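Local atomic coordinates of GCN5-related N-acetyltransferase (Streptococcus suis, PDB entry 3G3S), a protein that probably transfers an acetyl group from acetyl-coenzyme A to an amine of a substrate not yet identified, as other GNAT-family acetyltransferases do. Residues 33-44 against 56-67; 165-176 against 200-208. One frame throughout, in Å; residues are numbered along the deposited sequence. Where two conformers were deposited one is given.

Contact 1 of 2, residues 33-44 against 56-67; sequences YVDDSQSPQSAL and LAGQPHRDLLKI
A43 and A57 form an antiparallel hydrogen-bonded pair between strands 42-44 and 56-58, whose axes come within 4.7 Å, with non-hydrogen-bonded pairs S42-G58 and L44-L56 on either side. A43 N gives to A57 O at 2.9 Å, and A57 N returns the bond to A43 O at 2.8 Å. On one face of the sheet the methyls of A43 and A57 meet F13 of helix 2-13. On the other, L44 and L56 lie side by side, CD1 of L44 3.5 Å from CD2 of L56, and helix 62-67 runs along strand 42-44 with only 8° between them. L64 is the wedge: its CD1 sits 3.4 Å from A43 N, while CD2 reaches CB of Y33 and of L44. I67 follows one turn on, its CD1 3.8 Å from Y33 CB and its CG2 against L44 CD2. H61 is the N-cap residue, its ND1 accepting from D63 N in the ring plane; D35 CB makes a CH-pi contact over one imidazole face. This is a beta hairpin whose second strand leads through a short loop into a helix packed back on the sheet, near where G1 and M2 of the second subunit pack on Y33 and V34. Thus D35 OD1, binding Q41 N and S42 N, ties its own loop, Q59 N to Q41 O extends the strand pairing, and L64 and I67 seat the helix on strands 33-34 and 42-44.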
loop_
_atom_site.group_PDB
_atom_site.type_symbol
_atom_site.label_atom_id
_atom_site.label_comp_id
_atom_site.label_asym_id
_atom_site.label_seq_id
_atom_site.Cartn_x
_atom_site.Cartn_y
_atom_site.Cartn_z
ATOM N N TYR A 33 -14.697 -0.834 -9.277
ATOM C CA TYR A 33 -15.395 -1.063 -10.545
ATOM C C TYR A 33 -15.365 0.236 -11.341
ATOM O O TYR A 33 -15.384 1.336 -10.785
ATOM C CB TYR A 33 -16.821 -1.455 -10.275
ATOM C CG TYR A 33 -16.958 -2.709 -9.481
ATOM C CD1 TYR A 33 -16.962 -2.680 -8.092
ATOM C CD2 TYR A 33 -17.105 -3.916 -10.096
ATOM C CE1 TYR A 33 -17.115 -3.831 -7.356
ATOM C CE2 TYR A 33 -17.239 -5.077 -9.357
ATOM C CZ TYR A 33 -17.242 -5.017 -7.992
ATOM O OH TYR A 33 -17.374 -6.158 -7.269
ATOM N N VAL A 34 -15.326 0.110 -12.662
ATOM C CA VAL A 34 -15.241 1.277 -13.501
ATOM C C VAL A 34 -16.134 1.077 -14.702
ATOM O O VAL A 34 -16.621 -0.031 -14.947
ATOM C CB VAL A 34 -13.778 1.594 -13.939
ATOM C CG1 VAL A 34 -12.914 1.984 -12.724
ATOM C CG2 VAL A 34 -13.142 0.414 -14.709
ATOM N N ASP A 35 -16.409 2.173 -15.385
ATOM C CA ASP A 35 -17.217 2.104 -16.598
ATOM C C ASP A 35 -16.439 1.432 -17.740
ATOM O O ASP A 35 -17.023 0.691 -18.522
ATOM C CB ASP A 35 -17.715 3.493 -17.020
ATOM C CG ASP A 35 -16.611 4.427 -17.470
ATOM O OD1 ASP A 35 -15.497 4.428 -16.890
ATOM O OD2 ASP A 35 -16.890 5.239 -18.383
ATOM N N ASP A 36 -15.135 1.645 -17.818
ATOM C CA ASP A 36 -14.358 1.135 -18.935
ATOM C C ASP A 36 -12.958 0.878 -18.469
ATOM O O ASP A 36 -12.279 1.795 -18.018
ATOM C CB ASP A 36 -14.378 2.183 -20.055
ATOM C CG ASP A 36 -13.723 1.711 -21.351
ATOM O OD1 ASP A 36 -12.512 1.403 -21.375
ATOM O OD2 ASP A 36 -14.437 1.713 -22.373
ATOM N N SER A 37 -12.513 -0.367 -18.584
ATOM C CA SER A 37 -11.176 -0.726 -18.124
ATOM C C SER A 37 -10.103 0.104 -18.783
ATOM O O SER A 37 -9.192 0.576 -18.118
ATOM C CB SER A 37 -10.886 -2.218 -18.397
ATOM N N GLN A 38 -10.214 0.274 -20.094
ATOM C CA GLN A 38 -9.214 1.015 -20.886
ATOM C C GLN A 38 -9.315 2.540 -20.824
ATOM O O GLN A 38 -8.298 3.245 -20.917
ATOM C CB GLN A 38 -9.300 0.598 -22.366
ATOM C CG GLN A 38 -8.551 -0.667 -22.700
ATOM C CD GLN A 38 -7.062 -0.443 -22.689
ATOM O OE1 GLN A 38 -6.536 0.352 -23.469
ATOM N NE2 GLN A 38 -6.370 -1.142 -21.806
ATOM N N SER A 39 -10.535 3.039 -20.699
ATOM C CA SER A 39 -10.770 4.464 -20.689
ATOM C C SER A 39 -11.688 4.831 -19.511
ATOM O O SER A 39 -12.796 5.318 -19.699
ATOM C CB SER A 39 -11.375 4.830 -22.049
ATOM O OG SER A 39 -11.498 6.229 -22.187
ATOM N N PRO A 40 -11.214 4.606 -18.277
ATOM C CA PRO A 40 -12.061 4.846 -17.116
ATOM C C PRO A 40 -12.387 6.304 -16.892
ATOM O O PRO A 40 -11.466 7.116 -16.754
ATOM C CB PRO A 40 -11.201 4.347 -15.956
ATOM C CG PRO A 40 -9.820 4.470 -16.426
ATOM C CD PRO A 40 -9.881 4.131 -17.880
ATOM N N GLN A 41 -13.681 6.636 -16.872
ATOM C CA GLN A 41 -14.144 7.991 -16.590
ATOM C C GLN A 41 -15.044 8.049 -15.342
ATOM O O GLN A 41 -15.345 9.121 -14.843
ATOM C CB GLN A 41 -14.972 8.530 -17.739
ATOM C CG GLN A 41 -14.356 8.610 -19.121
ATOM C CD GLN A 41 -15.374 9.215 -20.118
ATOM O OE1 GLN A 41 -15.789 10.372 -19.967
ATOM N NE2 GLN A 41 -15.793 8.423 -21.117
ATOM N N SER A 42 -15.502 6.889 -14.896
ATOM C CA SER A 42 -16.414 6.734 -13.791
ATOM C C SER A 42 -15.938 5.547 -12.966
ATOM O O SER A 42 -15.508 4.564 -13.507
ATOM C CB SER A 42 -17.842 6.516 -14.324
ATOM O OG SER A 42 -18.236 7.595 -15.178
ATOM N N ALA A 43 -15.986 5.658 -11.645
ATOM C CA ALA A 43 -15.559 4.578 -10.788
ATOM C C ALA A 43 -16.393 4.465 -9.495
ATOM O O ALA A 43 -17.052 5.404 -9.042
ATOM C CB ALA A 43 -14.049 4.720 -10.451
ATOM N N LEU A 44 -16.323 3.272 -8.925
ATOM C CA LEU A 44 -17.033 2.873 -7.730
ATOM C C LEU A 44 -16.075 2.140 -6.811
ATOM O O LEU A 44 -15.433 1.174 -7.203
ATOM C CB LEU A 44 -18.184 1.916 -8.073
ATOM C CG LEU A 44 -18.894 1.200 -6.918
ATOM C CD1 LEU A 44 -19.697 2.161 -6.019
ATOM C CD2 LEU A 44 -19.821 0.112 -7.488
ATOM N N LEU A 56 -18.796 6.885 -5.114
ATOM C CA LEU A 56 -18.928 7.061 -6.564
ATOM C C LEU A 56 -18.161 8.255 -7.118
ATOM O O LEU A 56 -18.508 9.370 -6.826
ATOM C CB LEU A 56 -20.411 7.234 -6.852
ATOM C CG LEU A 56 -21.236 6.002 -6.451
ATOM C CD1 LEU A 56 -22.674 6.460 -6.027
ATOM C CD2 LEU A 56 -21.169 4.973 -7.572
ATOM N N ALA A 57 -17.164 8.017 -7.967
ATOM C CA ALA A 57 -16.317 9.096 -8.493
ATOM C C ALA A 57 -16.335 9.243 -10.041
ATOM O O ALA A 57 -16.730 8.328 -10.803
ATOM C CB ALA A 57 -14.899 8.904 -7.984
ATOM N N GLY A 58 -15.955 10.436 -10.496
ATOM C CA GLY A 58 -15.886 10.717 -11.927
ATOM C C GLY A 58 -17.234 11.124 -12.517
ATOM O O GLY A 58 -18.057 11.707 -11.853
ATOM N N GLN A 59 -17.417 10.883 -13.809
ATOM C CA GLN A 59 -18.661 11.189 -14.444
ATOM C C GLN A 59 -19.711 10.227 -13.914
ATOM O O GLN A 59 -19.403 9.057 -13.655
ATOM C CB GLN A 59 -18.536 11.052 -15.974
ATOM C CG GLN A 59 -17.590 12.067 -16.594
ATOM C CD GLN A 59 -18.041 13.530 -16.405
ATOM O OE1 GLN A 59 -19.235 13.848 -16.474
ATOM N NE2 GLN A 59 -17.078 14.423 -16.177
ATOM N N PRO A 60 -20.947 10.716 -13.719
ATOM C CA PRO A 60 -22.056 9.859 -13.283
ATOM C C PRO A 60 -22.292 8.818 -14.331
ATOM O O PRO A 60 -22.186 9.127 -15.514
ATOM C CB PRO A 60 -23.255 10.802 -13.217
ATOM C CG PRO A 60 -22.673 12.146 -13.151
ATOM C CD PRO A 60 -21.368 12.112 -13.884
ATOM N N HIS A 61 -22.546 7.598 -13.881
ATOM C CA HIS A 61 -22.739 6.449 -14.742
ATOM C C HIS A 61 -23.745 5.473 -14.121
ATOM O O HIS A 61 -23.500 4.917 -13.065
ATOM C CB HIS A 61 -21.416 5.730 -14.961
ATOM C CG HIS A 61 -21.429 4.887 -16.186
ATOM N ND1 HIS A 61 -22.174 3.736 -16.278
ATOM C CD2 HIS A 61 -20.862 5.070 -17.397
ATOM C CE1 HIS A 61 -22.044 3.229 -17.490
ATOM N NE2 HIS A 61 -21.245 4.012 -18.185
ATOM N N ARG A 62 -24.847 5.199 -14.819
ATOM C CA ARG A 62 -25.897 4.398 -14.220
ATOM C C ARG A 62 -25.515 2.934 -14.025
ATOM O O ARG A 62 -26.038 2.296 -13.115
ATOM C CB ARG A 62 -27.217 4.557 -14.983
ATOM C CG ARG A 62 -27.171 4.030 -16.386
ATOM C CD ARG A 62 -28.505 4.203 -17.112
ATOM N NE ARG A 62 -28.970 5.598 -17.168
ATOM C CZ ARG A 62 -30.098 6.082 -16.643
ATOM N NH1 ARG A 62 -30.361 7.381 -16.774
ATOM N NH2 ARG A 62 -30.986 5.297 -16.024
ATOM N N ASP A 63 -24.583 2.394 -14.807
ATOM C CA ASP A 63 -24.210 1.001 -14.598
ATOM C C ASP A 63 -23.499 0.773 -13.260
ATOM O O ASP A 63 -23.615 -0.315 -12.676
ATOM C CB ASP A 63 -23.362 0.477 -15.738
ATOM C CG ASP A 63 -24.143 0.331 -17.036
ATOM O OD1 ASP A 63 -25.367 0.619 -17.063
ATOM O OD2 ASP A 63 -23.496 -0.063 -18.029
ATOM N N LEU A 64 -22.758 1.768 -12.776
ATOM C CA LEU A 64 -22.114 1.617 -11.479
ATOM C C LEU A 64 -23.150 1.617 -10.322
ATOM O O LEU A 64 -22.995 0.916 -9.314
ATOM C CB LEU A 64 -21.037 2.701 -11.288
ATOM C CG LEU A 64 -19.775 2.621 -12.173
ATOM C CD1 LEU A 64 -18.810 3.769 -11.866
ATOM C CD2 LEU A 64 -19.056 1.255 -12.038
ATOM N N LEU A 65 -24.186 2.431 -10.459
ATOM C CA LEU A 65 -25.303 2.462 -9.497
ATOM C C LEU A 65 -25.993 1.097 -9.449
ATOM O O LEU A 65 -26.423 0.613 -8.392
ATOM C CB LEU A 65 -26.309 3.543 -9.879
ATOM C CG LEU A 65 -25.784 4.980 -9.872
ATOM C CD1 LEU A 65 -26.765 6.015 -10.354
ATOM C CD2 LEU A 65 -25.330 5.330 -8.427
ATOM N N LYS A 66 -26.100 0.453 -10.604
ATOM C CA LYS A 66 -26.735 -0.867 -10.637
ATOM C C LYS A 66 -26.025 -1.903 -9.782
ATOM O O LYS A 66 -26.679 -2.735 -9.145
ATOM C CB LYS A 66 -26.833 -1.382 -12.067
ATOM C CG LYS A 66 -27.824 -0.584 -12.874
ATOM C CD LYS A 66 -27.964 -1.119 -14.281
ATOM C CE LYS A 66 -29.025 -0.340 -15.050
ATOM N NZ LYS A 66 -29.429 -1.069 -16.295
ATOM N N ILE A 67 -24.695 -1.827 -9.744
ATOM C CA ILE A 67 -23.883 -2.726 -8.949
ATOM C C ILE A 67 -24.228 -2.569 -7.470
ATOM O O ILE A 67 -24.098 -3.513 -6.692
ATOM C CB ILE A 67 -22.357 -2.438 -9.129
ATOM C CG1 ILE A 67 -21.898 -2.640 -10.568
ATOM C CG2 ILE A 67 -21.514 -3.331 -8.219
ATOM C CD1 ILE A 67 -20.465 -2.247 -10.787
#

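Contact 2 of 2, residues 165-176 against 200-208; sequences ILHKGQVVSGAS and LAKACAAQL
I165 CD1 lies 3.4 Å from L200 O and also meets CB of L200, A203 and C204, among apolar contacts that lay helix 200-208 on the hairpin of strands 165-167 and 170-176. The axis of strand 170-176 comes within 6.9 Å of the helix, inclined by 30°. V172 CG2 touches L200 CD1, and S173 CB packs on L200 CB at 3.8 Å; V172 and S173 together face I165 in a classic beta bulge, and both side chains can thus reach L200. The methyl of A175 is 3.3 Å from C204 O, so this small residue lets strand and helix backbones come close; L208 continues the row, with CD2 3.5 Å from A175 C.

Polar groups form no hydrogen bond across the contact: S173 OG is bonded to T191 OG1 and D190 O. Within the hairpin, a type I' turn from H167 to Q170 reverses the chain.

The helix starts within an R-x-x-G-x-A sequence ending at A201, consistent with the GNAT signature whose loop binds the acetyl-CoA pyrophosphate. It packs its L200-C204-L208 side on the sheet, where L208 also meets I185 and I187 of strand 184-191, while A201, A205 and A206 pack against helix 226-235 and A206 also against helix 110-118.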
loop_
_atom_site.group_PDB
_atom_site.type_symbol
_atom_site.label_atom_id
_atom_site.label_comp_id
_atom_site.label_asym_id
_atom_site.label_seq_id
_atom_site.Cartn_x
_atom_site.Cartn_y
_atom_site.Cartn_z
ATOM N N ILE A 165 -18.096 -3.758 25.452
ATOM C CA ILE A 165 -18.483 -3.598 26.842
ATOM C C ILE A 165 -19.517 -4.696 27.129
ATOM O O ILE A 165 -20.443 -4.920 26.338
ATOM C CB ILE A 165 -19.017 -2.191 27.131
ATOM C CG1 ILE A 165 -17.854 -1.201 27.259
ATOM C CG2 ILE A 165 -19.832 -2.177 28.435
ATOM C CD1 ILE A 165 -18.278 0.262 27.214
ATOM N N LEU A 166 -19.314 -5.424 28.216
ATOM C CA LEU A 166 -20.226 -6.473 28.615
ATOM C C LEU A 166 -20.976 -6.089 29.883
ATOM O O LEU A 166 -20.456 -5.376 30.731
ATOM C CB LEU A 166 -19.475 -7.779 28.871
ATOM C CG LEU A 166 -18.989 -8.709 27.760
ATOM C CD1 LEU A 166 -18.255 -7.954 26.693
ATOM C CD2 LEU A 166 -18.107 -9.750 28.395
ATOM N N HIS A 167 -22.196 -6.573 30.021
ATOM C CA HIS A 167 -22.957 -6.345 31.245
ATOM C C HIS A 167 -23.823 -7.555 31.458
ATOM O O HIS A 167 -24.496 -7.977 30.531
ATOM C CB HIS A 167 -23.801 -5.112 31.109
ATOM C CG HIS A 167 -24.487 -4.715 32.369
ATOM N ND1 HIS A 167 -25.852 -4.770 32.521
ATOM C CD2 HIS A 167 -23.992 -4.249 33.538
ATOM C CE1 HIS A 167 -26.169 -4.342 33.731
ATOM N NE2 HIS A 167 -25.058 -4.023 34.369
ATOM N N LYS A 168 -23.781 -8.140 32.650
ATOM C CA LYS A 168 -24.541 -9.379 32.929
ATOM C C LYS A 168 -24.219 -10.460 31.903
ATOM O O LYS A 168 -25.091 -11.224 31.498
ATOM C CB LYS A 168 -26.056 -9.129 32.943
ATOM C CG LYS A 168 -26.531 -8.026 33.883
ATOM C CD LYS A 168 -26.097 -8.270 35.315
ATOM C CE LYS A 168 -26.956 -7.490 36.308
ATOM N NZ LYS A 168 -28.362 -8.040 36.425
ATOM N N GLY A 169 -22.970 -10.480 31.461
ATOM C CA GLY A 169 -22.507 -11.421 30.488
ATOM C C GLY A 169 -22.888 -11.200 29.036
ATOM O O GLY A 169 -22.553 -12.029 28.213
ATOM N N GLN A 170 -23.544 -10.092 28.705
ATOM C CA GLN A 170 -23.931 -9.816 27.330
ATOM C C GLN A 170 -23.149 -8.623 26.802
ATOM O O GLN A 170 -22.761 -7.725 27.569
ATOM C CB GLN A 170 -25.428 -9.496 27.252
ATOM C CG GLN A 170 -26.319 -10.553 27.841
ATOM C CD GLN A 170 -27.817 -10.177 27.847
ATOM O OE1 GLN A 170 -28.322 -9.517 26.927
ATOM N NE2 GLN A 170 -28.528 -10.614 28.890
ATOM N N VAL A 171 -22.842 -8.656 25.514
ATOM C CA VAL A 171 -22.222 -7.556 24.835
ATOM C C VAL A 171 -23.324 -6.533 24.681
ATOM O O VAL A 171 -24.378 -6.835 24.112
ATOM C CB VAL A 171 -21.665 -7.954 23.456
ATOM C CG1 VAL A 171 -21.253 -6.707 22.660
ATOM C CG2 VAL A 171 -20.501 -8.928 23.644
ATOM N N VAL A 172 -23.086 -5.338 25.222
ATOM C CA VAL A 172 -24.064 -4.246 25.159
ATOM C C VAL A 172 -23.576 -3.002 24.407
ATOM O O VAL A 172 -24.374 -2.112 24.136
ATOM C CB VAL A 172 -24.549 -3.880 26.578
ATOM C CG1 VAL A 172 -25.185 -5.103 27.243
ATOM C CG2 VAL A 172 -23.413 -3.328 27.423
ATOM N N SER A 173 -22.279 -2.917 24.099
ATOM C CA SER A 173 -21.747 -1.792 23.351
ATOM C C SER A 173 -20.383 -2.194 22.815
ATOM O O SER A 173 -19.762 -3.157 23.314
ATOM C CB SER A 173 -21.640 -0.523 24.233
ATOM O OG SER A 173 -21.277 0.580 23.412
ATOM N N GLY A 174 -19.921 -1.477 21.790
ATOM C CA GLY A 174 -18.640 -1.779 21.183
ATOM C C GLY A 174 -18.180 -0.711 20.217
ATOM O O GLY A 174 -18.996 0.073 19.651
ATOM N N ALA A 175 -16.857 -0.637 20.083
ATOM C CA ALA A 175 -16.192 0.285 19.163
ATOM C C ALA A 175 -15.181 -0.562 18.443
ATOM O O ALA A 175 -14.330 -1.183 19.078
ATOM C CB ALA A 175 -15.511 1.410 19.889
ATOM N N SER A 176 -15.273 -0.632 17.123
ATOM C CA SER A 176 -14.408 -1.541 16.367
ATOM C C SER A 176 -14.107 -1.032 14.972
ATOM O O SER A 176 -14.622 -0.013 14.537
ATOM C CB SER A 176 -15.056 -2.943 16.291
ATOM O OG SER A 176 -14.254 -3.892 15.617
ATOM N N LEU A 200 -21.635 4.571 27.286
ATOM C CA LEU A 200 -20.868 3.397 26.969
ATOM C C LEU A 200 -20.088 3.557 25.652
ATOM O O LEU A 200 -18.925 3.152 25.558
ATOM C CB LEU A 200 -21.777 2.168 26.931
ATOM C CG LEU A 200 -22.522 1.811 28.234
ATOM C CD1 LEU A 200 -23.251 0.499 28.095
ATOM C CD2 LEU A 200 -21.613 1.754 29.453
ATOM N N ALA A 201 -20.735 4.117 24.637
ATOM C CA ALA A 201 -20.101 4.338 23.327
ATOM C C ALA A 201 -18.779 5.121 23.436
ATOM O O ALA A 201 -17.764 4.760 22.846
ATOM C CB ALA A 201 -21.081 5.077 22.394
ATOM N N LYS A 202 -18.832 6.168 24.244
ATOM C CA LYS A 202 -17.742 7.089 24.530
ATOM C C LYS A 202 -16.574 6.367 25.216
ATOM O O LYS A 202 -15.419 6.590 24.889
ATOM C CB LYS A 202 -18.345 8.181 25.412
ATOM C CG LYS A 202 -17.529 9.381 25.742
ATOM C CD LYS A 202 -18.361 10.351 26.641
ATOM C CE LYS A 202 -18.608 9.801 28.072
ATOM N NZ LYS A 202 -19.697 10.491 28.856
ATOM N N ALA A 203 -16.887 5.475 26.150
ATOM C CA ALA A 203 -15.869 4.708 26.834
ATOM C C ALA A 203 -15.167 3.718 25.901
ATOM O O ALA A 203 -13.941 3.607 25.936
ATOM C CB ALA A 203 -16.477 3.968 28.050
ATOM N N CYS A 204 -15.919 2.965 25.099
ATOM C CA CYS A 204 -15.273 2.006 24.199
ATOM C C CYS A 204 -14.593 2.704 23.016
ATOM O O CYS A 204 -13.636 2.168 22.480
ATOM C CB CYS A 204 -16.247 0.894 23.731
ATOM S SG CYS A 204 -17.822 1.431 23.076
ATOM N N ALA A 205 -15.113 3.861 22.592
ATOM C CA ALA A 205 -14.494 4.644 21.538
ATOM C C ALA A 205 -13.178 5.170 22.070
ATOM O O ALA A 205 -12.151 5.049 21.412
ATOM C CB ALA A 205 -15.374 5.776 21.124
ATOM N N ALA A 206 -13.200 5.682 23.297
ATOM C CA ALA A 206 -11.964 6.202 23.888
ATOM C C ALA A 206 -10.909 5.113 23.944
ATOM O O ALA A 206 -9.773 5.333 23.541
ATOM C CB ALA A 206 -12.221 6.819 25.287
ATOM N N GLN A 207 -11.288 3.934 24.421
ATOM C CA GLN A 207 -10.357 2.798 24.526
ATOM C C GLN A 207 -9.793 2.388 23.186
ATOM O O GLN A 207 -8.604 2.127 23.055
ATOM C CB GLN A 207 -11.081 1.607 25.136
ATOM C CG GLN A 207 -10.278 0.297 25.336
ATOM C CD GLN A 207 -9.349 0.366 26.520
ATOM O OE1 GLN A 207 -8.357 1.093 26.495
ATOM N NE2 GLN A 207 -9.648 -0.402 27.553
ATOM N N LEU A 208 -10.668 2.281 22.189
ATOM C CA LEU A 208 -10.230 1.908 20.844
ATOM C C LEU A 208 -9.208 2.910 20.290
ATOM O O LEU A 208 -8.176 2.502 19.756
ATOM C CB LEU A 208 -11.432 1.804 19.897
ATOM C CG LEU A 208 -11.122 1.430 18.443
ATOM C CD1 LEU A 208 -10.327 0.142 18.375
ATOM C CD2 LEU A 208 -12.395 1.345 17.612
#

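In the fold
From the N terminus, helices 2-13 and 19-26 lead into the edge strand 31-34, and contact 1 closes an 11-residue interval, the remainder of the 42-48/52-58 hairpin. The chain then passes through the middle of the mixed sheet and reaches the far edge strand 125-128 before contact 2 opens at strand 162-167; this contact closes a 23-residue interval that includes strand 184-191 and brings helix 200-214 back onto the 162-167/170-181 hairpin. The two neither nest nor cross. Their centres lie about 39 Å apart, on opposite sides of the chain's centre, yet both belong to one sheet: contact 1 lies at its 31-34 end and joins helix 62-68 to strands 31-34 and 42-48, and contact 2 joins a helix to strands near its 125-128 end.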